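Local coordinates for uncharacterized protein (Magnetospirillum magneticum, PDB 3BHW) that probably takes part, as a BrxA protein, in a type 1 BREX system that protects the bacterium by blocking replication of phage DNA, at residues T99-G102 with D103-L107. Numbering follows the deposited sequence.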
loop_
_atom_site.group_PDB
_atom_site.type_symbol
_atom_site.label_atom_id
_atom_site.label_comp_id
_atom_site.label_asym_id
_atom_site.label_seq_id
_atom_site.Cartn_x
_atom_site.Cartn_y
_atom_site.Cartn_z
ATOM N N THR A 99 -0.191 -5.877 7.175
ATOM C CA THR A 99 0.159 -5.513 8.552
ATOM C C THR A 99 1.625 -5.088 8.657
ATOM O O THR A 99 1.968 -4.292 9.508
ATOM C CB THR A 99 -0.225 -6.679 9.517
ATOM O OG1 THR A 99 -1.626 -6.970 9.328
ATOM C CG2 THR A 99 0.015 -6.295 10.969
ATOM N N LEU A 100 2.508 -5.651 7.824
ATOM C CA LEU A 100 3.901 -5.276 7.872
ATOM C C LEU A 100 4.079 -3.779 7.539
ATOM O O LEU A 100 4.838 -3.058 8.229
ATOM C CB LEU A 100 4.748 -6.162 6.943
ATOM C CG LEU A 100 6.235 -5.860 6.918
ATOM C CD1 LEU A 100 6.892 -6.437 8.134
ATOM C CD2 LEU A 100 6.797 -6.436 5.594
ATOM N N LEU A 101 3.396 -3.319 6.487
ATOM C CA LEU A 101 3.377 -1.886 6.126
ATOM C C LEU A 101 2.655 -1.055 7.192
ATOM O O LEU A 101 3.183 -0.077 7.713
ATOM C CB LEU A 101 2.731 -1.662 4.766
ATOM C CG LEU A 101 2.611 -0.184 4.359
ATOM C CD1 LEU A 101 3.981 0.513 4.144
ATOM C CD2 LEU A 101 1.792 -0.133 3.072
ATOM N N GLY A 102 1.432 -1.449 7.532
ATOM C CA GLY A 102 0.654 -0.676 8.506
ATOM C C GLY A 102 1.379 -0.462 9.839
ATOM O O GLY A 102 1.416 0.677 10.345
ATOM N N ASP A 103 1.964 -1.540 10.385
ATOM C CA ASP A 103 2.686 -1.488 11.655
ATOM C C ASP A 103 3.961 -0.631 11.525
ATOM O O ASP A 103 4.353 0.027 12.484
ATOM C CB ASP A 103 3.022 -2.896 12.225
ATOM C CG ASP A 103 1.850 -3.537 12.940
ATOM O OD1 ASP A 103 0.733 -2.975 12.893
ATOM O OD2 ASP A 103 2.068 -4.612 13.568
ATOM N N PHE A 104 4.588 -0.629 10.343
ATOM C CA PHE A 104 5.722 0.287 10.132
ATOM C C PHE A 104 5.281 1.750 10.379
ATOM O O PHE A 104 5.955 2.512 11.103
ATOM C CB PHE A 104 6.337 0.103 8.734
ATOM C CG PHE A 104 7.689 0.766 8.577
ATOM C CD1 PHE A 104 8.647 0.666 9.569
ATOM C CD2 PHE A 104 7.961 1.553 7.449
ATOM C CE1 PHE A 104 9.916 1.280 9.419
ATOM C CE2 PHE A 104 9.211 2.202 7.295
ATOM C CZ PHE A 104 10.196 2.052 8.294
ATOM N N LEU A 105 4.132 2.102 9.824
ATOM C CA LEU A 105 3.572 3.423 9.877
ATOM C C LEU A 105 3.187 3.698 11.317
ATOM O O LEU A 105 3.678 4.666 11.871
ATOM C CB LEU A 105 2.359 3.478 8.969
ATOM C CG LEU A 105 2.787 3.425 7.511
ATOM C CD1 LEU A 105 1.610 2.977 6.597
ATOM C CD2 LEU A 105 3.348 4.775 7.108
ATOM N N ASP A 106 2.416 2.783 11.923
ATOM C CA ASP A 106 1.863 2.934 13.242
ATOM C C ASP A 106 2.894 3.021 14.352
ATOM O O ASP A 106 2.752 3.817 15.242
ATOM C CB ASP A 106 0.980 1.693 13.523
ATOM C CG ASP A 106 0.053 1.864 14.760
ATOM O OD1 ASP A 106 -0.343 2.992 15.090
ATOM O OD2 ASP A 106 -0.345 0.874 15.345
ATOM N N LEU A 107 3.873 2.117 14.334
ATOM C CA LEU A 107 4.796 1.970 15.463
ATOM C C LEU A 107 6.137 2.648 15.268
ATOM O O LEU A 107 6.863 2.745 16.241
ATOM C CB LEU A 107 5.058 0.505 15.712
ATOM C CG LEU A 107 3.754 -0.297 15.799
ATOM C CD1 LEU A 107 4.120 -1.720 15.958
ATOM C CD2 LEU A 107 2.837 0.102 16.914
#
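Asp103 lies alongside Thr99, four residues earlier, in the first turns of helix 99-112, a largely buried stretch of the helical BrxA fold, which has no strands. The two side chains point the same way, and methyl CG2 of Thr99 rests 3.7 Å from OD2 of Asp103. Backbone and side chain meet here together: Asp103 N donates to Thr99 O at 2.9 Å (N-H...O angle 162°), from a position tilted out of the carbonyl plane, while CB of Asp103 packs 3.2 Å from that same oxygen. With CG turned back beside its own backbone N (chi1 -80°), the carboxylate comes up against the threonine methyl. Its polar partners lie elsewhere: OD2 is hydrogen-bonded to the hydroxyl of Tyr8 and forms a salt bridge with NH1 of Arg7, and OD1 is hydrogen-bonded to Tyr192 of helix 191-197. The buried charge is thus gripped through both oxygens, which joins Arg7 and Tyr8 near the N-terminus, and helix 191-197, to this turn and probably favours the ionised form. Gly102, also buried and with no side chain, contributes its carbonyl. The oxygen receives Asp106 N at 2.8 Å, with the donor in the carbonyl plane, and CB of Leu105 sits 3.3 Å from that oxygen. On the side facing helix 83-97, Leu101 and Leu105 form an apolar pair whose side chains run at a slant to each other and pack against Ile95. Leu105 keeps CG anti to its carbonyl carbon (chi1 -71°), reaching toward the preceding turn. There, methyl CD1 of Leu105 lies 4.0 Å from CG of Leu101 and 3.6 Å from Leu101 O, the oxygen that accepts Leu105 N.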